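Local coordinates for hypothetical protein S4005 (Shigella flexneri 2a, PDB 1Z67), which is of unknown function but is an all-helical YidB-like protein with a homeodomain-like motif, at residues A[79-82]-A[83-87]; A[23-26]-A[27-31]. All coordinates share one frame; numbering follows the deposited sequence.

Interaction 1. Residues A[79-82]-A[83-87]. With NA (sodium ion), chain B.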
ATOM      1  N   SER A  79     -10.548   1.366  -5.750  1.00 17.12           N
ATOM      2  CA  SER A  79     -11.851   1.764  -5.223  1.00 17.64           C
ATOM      3  C   SER A  79     -12.191   0.981  -3.943  1.00 17.93           C
ATOM      4  O   SER A  79     -12.800   1.523  -3.021  1.00 18.31           O
ATOM      5  CB  SER A  79     -12.947   1.566  -6.286  0.60 17.86           C
ATOM      6  OG  SER A  79     -14.225   1.830  -5.739  0.60 20.66           O
ATOM      7  N   ASP A  80     -11.780  -0.288  -3.881  1.00 17.38           N
ATOM      8  CA  ASP A  80     -11.957  -1.094  -2.671  1.00 18.03           C
ATOM      9  C   ASP A  80     -11.289  -0.400  -1.455  1.00 17.31           C
ATOM     10  O   ASP A  80     -11.872  -0.300  -0.368  1.00 18.81           O
ATOM     11  CB  ASP A  80     -11.360  -2.514  -2.856  1.00 16.88           C
ATOM     12  CG  ASP A  80     -12.187  -3.415  -3.831  1.00 19.01           C
ATOM     13  OD1 ASP A  80     -13.354  -3.070  -4.140  1.00 21.28           O
ATOM     14  OD2 ASP A  80     -11.647  -4.444  -4.289  1.00 20.99           O
ATOM     15  N   LEU A  81     -10.067   0.085  -1.640  1.00 17.06           N
ATOM     16  CA  LEU A  81      -9.396   0.795  -0.536  1.00 17.01           C
ATOM     17  C   LEU A  81     -10.132   2.117  -0.212  1.00 17.04           C
ATOM     18  O   LEU A  81     -10.349   2.446   0.963  1.00 17.09           O
ATOM     19  CB  LEU A  81      -7.954   1.055  -0.890  1.00 16.60           C
ATOM     20  CG  LEU A  81      -7.203   1.877   0.163  1.00 14.27           C
ATOM     21  CD1 LEU A  81      -7.150   1.125   1.518  1.00 15.64           C
ATOM     22  CD2 LEU A  81      -5.806   2.141  -0.347  1.00 15.65           C
ATOM     23  N   GLY A  82     -10.523   2.848  -1.266  1.00 16.76           N
ATOM     24  CA  GLY A  82     -11.250   4.119  -1.125  1.00 17.66           C
ATOM     25  C   GLY A  82     -12.492   3.862  -0.300  1.00 19.04           C
ATOM     26  O   GLY A  82     -12.759   4.603   0.649  1.00 18.79           O
ATOM     27  N   GLN A  83     -13.210   2.780  -0.610  1.00 19.45           N
ATOM     28  CA  GLN A  83     -14.455   2.500   0.090  1.00 21.82           C
ATOM     29  C   GLN A  83     -14.244   2.241   1.561  1.00 22.30           C
ATOM     30  O   GLN A  83     -15.009   2.720   2.399  1.00 23.85           O
ATOM     31  CB  GLN A  83     -15.162   1.306  -0.557  0.50 21.99           C
ATOM     32  CG  GLN A  83     -15.703   1.607  -1.941  0.50 24.10           C
ATOM     33  CD  GLN A  83     -16.158   0.350  -2.669  0.50 26.33           C
ATOM     34  OE1 GLN A  83     -15.941   0.202  -3.871  0.50 26.65           O
ATOM     35  NE2 GLN A  83     -16.778  -0.572  -1.934  0.50 28.38           N
ATOM     36  N   LYS A  84     -13.171   1.516   1.872  1.00 22.10           N
ATOM     37  CA  LYS A  84     -12.821   1.255   3.241  1.00 22.36           C
ATOM     38  C   LYS A  84     -12.582   2.545   4.004  1.00 22.94           C
ATOM     39  O   LYS A  84     -12.952   2.649   5.179  1.00 24.43           O
ATOM     40  CB  LYS A  84     -11.561   0.392   3.299  0.50 22.61           C
ATOM     41  CG  LYS A  84     -11.643  -0.705   4.303  0.50 23.57           C
ATOM     42  CD  LYS A  84     -10.483  -1.686   4.186  0.50 24.47           C
ATOM     43  CE  LYS A  84     -10.796  -2.944   4.989  0.50 25.94           C
ATOM     44  NZ  LYS A  84     -11.915  -3.710   4.372  0.50 27.24           N
ATOM     45  N   LEU A  85     -11.965   3.521   3.336  1.00 21.72           N
ATOM     46  CA  LEU A  85     -11.668   4.803   3.944  1.00 22.42           C
ATOM     47  C   LEU A  85     -12.804   5.837   3.836  1.00 20.31           C
ATOM     48  O   LEU A  85     -12.759   6.889   4.482  1.00 20.62           O
ATOM     49  CB  LEU A  85     -10.417   5.373   3.291  1.00 21.63           C
ATOM     50  CG  LEU A  85      -9.131   4.582   3.426  1.00 24.78           C
ATOM     51  CD1 LEU A  85      -8.154   5.136   2.454  1.00 26.66           C
ATOM     52  CD2 LEU A  85      -8.684   4.757   4.840  1.00 26.63           C
ATOM     53  N   GLY A  86     -13.810   5.558   3.012  1.00 19.12           N
ATOM     54  CA  GLY A  86     -14.921   6.502   2.792  1.00 19.20           C
ATOM     55  C   GLY A  86     -14.603   7.569   1.759  1.00 18.67           C
ATOM     56  O   GLY A  86     -15.374   8.535   1.610  1.00 20.23           O
ATOM     57  N   VAL A  87     -13.480   7.412   1.066  1.00 17.34           N
ATOM     58  CA  VAL A  87     -13.017   8.380   0.076  1.00 16.48           C
ATOM     59  C   VAL A  87     -13.129   7.902  -1.397  1.00 16.93           C
ATOM     60  O   VAL A  87     -13.303   6.701  -1.697  1.00 17.67           O
ATOM     61  CB  VAL A  87     -11.558   8.881   0.382  1.00 16.47           C
ATOM     62  CG1 VAL A  87     -11.398   9.421   1.842  1.00 17.21           C
ATOM     63  CG2 VAL A  87     -10.514   7.759   0.099  1.00 15.58           C
TER
HETATM   64 NA    NA B 201     -14.708  -1.674  -5.630  1.00 48.32          NA
HETATM   65  O   HOH W   1     -13.292   4.726  -3.848  1.00 27.70           O
HETATM   66  O   HOH W   2     -16.347  -1.519  -7.747  1.00 43.83           O
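The carboxylate of Asp80 and the amide of Gln83 lie side by side, with their planes turned 86° apart. Both reach out the same way and meet a sodium ion with one oxygen each. Asp80 OD1 binds the sodium ion at 2.5 Å, and Gln83 OE1 binds it at 2.9 Å. Water 2 is a third ligand. The other carboxylate oxygen, Asp80 OD2, is hydrogen-bonded to Gln32, which should help fix the turn of the group. In the conformers described here, Ser79 OG donates to Gln83 OE1 over 3.0 Å, in the carbonyl plane and on a lone pair. With OG opposite the backbone N (chi1 174°), Ser79 is turned toward the amide. Gln83 OE1 then has both the sodium ion and a hydroxyl.

On another side of the helix, Leu81 CG packs against Leu85 CD1 at 4.1 Å. Leu81 also touches Trp28 and Leu96, so this side faces helices 21-31 and 89-106. Lys84 turns its ammonium group to a salt bridge with Glu31.

The helix then stops. Leu85 N still bonds to Leu81 O, but Val87 N folds back to Gly82 O at 2.9 Å, standing above the carbonyl plane. Gly86 N makes a weak bond to Gln83 O. Water 1 donates to Val87 O at 2.9 Å and weakly to Ser79 O. Gly86 has a positive phi of 83°, a region that glycine enters readily. This is a Schellman motif with Gly86 as C-prime residue, and it closes helix 75-85 directly after the sodium site, with Gln83 in both.

Interaction 2. Residues A[23-26]-A[27-31]; sequences QAIL and SWVEE
Ser27 sits one helical turn after Gln23 and meets it through both backbone and side chain. Ser27 N donates to Gln23 O at 3.0 Å, with an N-H...O angle of 167°. Ser27 OG is also near that carbonyl oxygen, at 3.2 Å, in a weak contact whose proton is not settled. The side chain of Gln23 curls back at chi2 (55°), which brings its NE2 to 2.9 Å from Ser27 OG.

The next carbonyls are taken in turn. Ala24 O accepts from Trp28 N at 2.9 Å. Ile25 O accepts from Val29 N at 2.9 Å. Leu26 O accepts from Glu30 N over a longer 3.3 Å. This is the regular i to i+4 ladder of an alpha helix, here in helix 21-31 of an all-helical fold. Its inner face packs on helices 35-44, 75-85 and 89-106.

Trp28 belongs to that face. Ile25 O lies at the edge of its ring, in plane, 3.7 Å from Trp28 CE3. The indole NE1 is satisfied by Ala77 O, just inside helix 75-85. Beside the ring, Ile25 CG2 approaches Val29 CG2 at 4.2 Å, and the two branched side chains cross at a slant. Glu30 OE1 accepts from Leu121 N at the start of the last helix.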
ATOM      1  N   GLN A  23      -4.033   1.007   9.114  1.00 20.33           N
ATOM      2  CA  GLN A  23      -4.879  -0.186   9.333  1.00 21.34           C
ATOM      3  C   GLN A  23      -5.695  -0.490   8.079  1.00 20.48           C
ATOM      4  O   GLN A  23      -5.869  -1.645   7.693  1.00 21.93           O
ATOM      5  CB  GLN A  23      -5.813  -0.052  10.545  1.00 23.63           C
ATOM      6  CG  GLN A  23      -6.618  -1.324  10.875  1.00 28.00           C
ATOM      7  CD  GLN A  23      -5.760  -2.574  11.087  1.00 34.12           C
ATOM      8  OE1 GLN A  23      -4.962  -2.660  12.048  1.00 36.70           O
ATOM      9  NE2 GLN A  23      -5.945  -3.570  10.207  1.00 34.63           N
ATOM     10  N   ALA A  24      -6.196   0.552   7.439  1.00 18.90           N
ATOM     11  CA  ALA A  24      -7.010   0.381   6.248  1.00 17.14           C
ATOM     12  C   ALA A  24      -6.188  -0.238   5.126  1.00 16.83           C
ATOM     13  O   ALA A  24      -6.647  -1.161   4.438  1.00 16.95           O
ATOM     14  CB  ALA A  24      -7.597   1.706   5.815  1.00 17.24           C
ATOM     15  N   ILE A  25      -4.973   0.269   4.936  1.00 16.99           N
ATOM     16  CA  ILE A  25      -4.144  -0.238   3.856  1.00 15.95           C
ATOM     17  C   ILE A  25      -3.823  -1.700   4.165  1.00 16.90           C
ATOM     18  O   ILE A  25      -3.925  -2.541   3.272  1.00 17.73           O
ATOM     19  CB  ILE A  25      -2.855   0.571   3.687  1.00 16.69           C
ATOM     20  CG1 ILE A  25      -3.184   1.959   3.152  1.00 16.48           C
ATOM     21  CG2 ILE A  25      -1.847  -0.191   2.772  1.00 18.51           C
ATOM     22  CD1 ILE A  25      -2.043   2.922   3.263  1.00 17.76           C
ATOM     23  N   LEU A  26      -3.478  -2.004   5.422  1.00 18.00           N
ATOM     24  CA  LEU A  26      -3.078  -3.375   5.787  1.00 20.83           C
ATOM     25  C   LEU A  26      -4.195  -4.368   5.508  1.00 20.73           C
ATOM     26  O   LEU A  26      -3.949  -5.428   4.884  1.00 21.00           O
ATOM     27  CB  LEU A  26      -2.710  -3.435   7.264  1.00 23.03           C
ATOM     28  CG  LEU A  26      -1.269  -3.011   7.515  1.00 28.26           C
ATOM     29  CD1 LEU A  26      -0.681  -1.951   6.583  1.00 30.77           C
ATOM     30  CD2 LEU A  26      -1.126  -2.588   8.967  1.00 32.33           C
ATOM     31  N   SER A  27      -5.403  -4.021   5.963  1.00 20.19           N
ATOM     32  CA  SER A  27      -6.590  -4.862   5.806  1.00 20.77           C
ATOM     33  C   SER A  27      -6.862  -5.037   4.321  1.00 19.38           C
ATOM     34  O   SER A  27      -7.109  -6.153   3.871  1.00 19.58           O
ATOM     35  CB  SER A  27      -7.786  -4.235   6.508  1.00 21.95           C
ATOM     36  OG  SER A  27      -7.606  -4.336   7.908  1.00 27.56           O
ATOM     37  N   TRP A  28      -6.775  -3.936   3.564  1.00 17.58           N
ATOM     38  CA  TRP A  28      -7.025  -3.970   2.124  1.00 16.14           C
ATOM     39  C   TRP A  28      -6.028  -4.899   1.415  1.00 15.57           C
ATOM     40  O   TRP A  28      -6.418  -5.686   0.555  1.00 16.75           O
ATOM     41  CB  TRP A  28      -6.950  -2.562   1.562  1.00 15.88           C
ATOM     42  CG  TRP A  28      -6.883  -2.469   0.071  1.00 14.56           C
ATOM     43  CD1 TRP A  28      -7.949  -2.521  -0.825  1.00 15.68           C
ATOM     44  CD2 TRP A  28      -5.711  -2.257  -0.715  1.00 14.01           C
ATOM     45  NE1 TRP A  28      -7.495  -2.348  -2.099  1.00 15.70           N
ATOM     46  CE2 TRP A  28      -6.140  -2.162  -2.072  1.00 15.10           C
ATOM     47  CE3 TRP A  28      -4.344  -2.081  -0.419  1.00 16.09           C
ATOM     48  CZ2 TRP A  28      -5.244  -1.964  -3.126  1.00 15.51           C
ATOM     49  CZ3 TRP A  28      -3.459  -1.855  -1.481  1.00 16.91           C
ATOM     50  CH2 TRP A  28      -3.914  -1.818  -2.804  1.00 16.58           C
ATOM     51  N   VAL A  29      -4.745  -4.850   1.796  1.00 15.26           N
ATOM     52  CA  VAL A  29      -3.758  -5.712   1.147  1.00 14.96           C
ATOM     53  C   VAL A  29      -4.175  -7.175   1.280  1.00 15.31           C
ATOM     54  O   VAL A  29      -4.138  -7.929   0.317  1.00 15.60           O
ATOM     55  CB  VAL A  29      -2.338  -5.507   1.717  1.00 14.21           C
ATOM     56  CG1 VAL A  29      -1.373  -6.632   1.233  1.00 16.42           C
ATOM     57  CG2 VAL A  29      -1.793  -4.129   1.344  1.00 14.55           C
ATOM     58  N   GLU A  30      -4.569  -7.564   2.481  1.00 16.00           N
ATOM     59  CA  GLU A  30      -4.958  -8.949   2.716  1.00 17.11           C
ATOM     60  C   GLU A  30      -6.246  -9.306   1.952  1.00 17.49           C
ATOM     61  O   GLU A  30      -6.342 -10.395   1.363  1.00 17.52           O
ATOM     62  CB  GLU A  30      -5.105  -9.185   4.224  0.60 17.70           C
ATOM     63  CG  GLU A  30      -3.804  -8.853   5.017  0.60 18.38           C
ATOM     64  CD  GLU A  30      -2.708  -9.939   4.931  0.60 21.13           C
ATOM     65  OE1 GLU A  30      -2.440 -10.620   5.960  0.60 20.28           O
ATOM     66  OE2 GLU A  30      -2.112 -10.113   3.833  0.60 23.25           O
ATOM     67  N   GLU A  31      -7.191  -8.371   1.894  1.00 16.13           N
ATOM     68  CA  GLU A  31      -8.463  -8.624   1.199  1.00 17.97           C
ATOM     69  C   GLU A  31      -8.257  -8.787  -0.296  1.00 17.62           C
ATOM     70  O   GLU A  31      -9.021  -9.502  -0.953  1.00 19.15           O
ATOM     71  CB  GLU A  31      -9.421  -7.502   1.447  1.00 19.52           C
ATOM     72  CG  GLU A  31      -9.888  -7.513   2.854  1.00 22.23           C
ATOM     73  CD  GLU A  31     -10.805  -6.384   3.172  1.00 28.31           C
ATOM     74  OE1 GLU A  31     -10.687  -5.275   2.568  1.00 26.43           O
ATOM     75  OE2 GLU A  31     -11.665  -6.644   4.035  1.00 32.44           O
TER

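How the interactions relate
From the N terminus, interaction 2 comes first, within helix 21-31. Interaction 1 follows near the end of helix 75-85. Each runs along a single helix, so neither closes a long loop. They stand in series and neither nest nor cross. Their centres are 11 Å apart, yet they touch. Lys84 NZ reaches Glu31 OE1 at 2.7 Å in a salt bridge, and its chain passes over Ser27. Leu85 CD2 packs on Ala24 CB at 3.4 Å. Trp28 lies against Asp80, one of the two sodium-binding residues. The chain runs through helices 35-44, 48-55 and 66-73 before helix 75-85 returns to pack on helix 21-31; both touch helix 89-106.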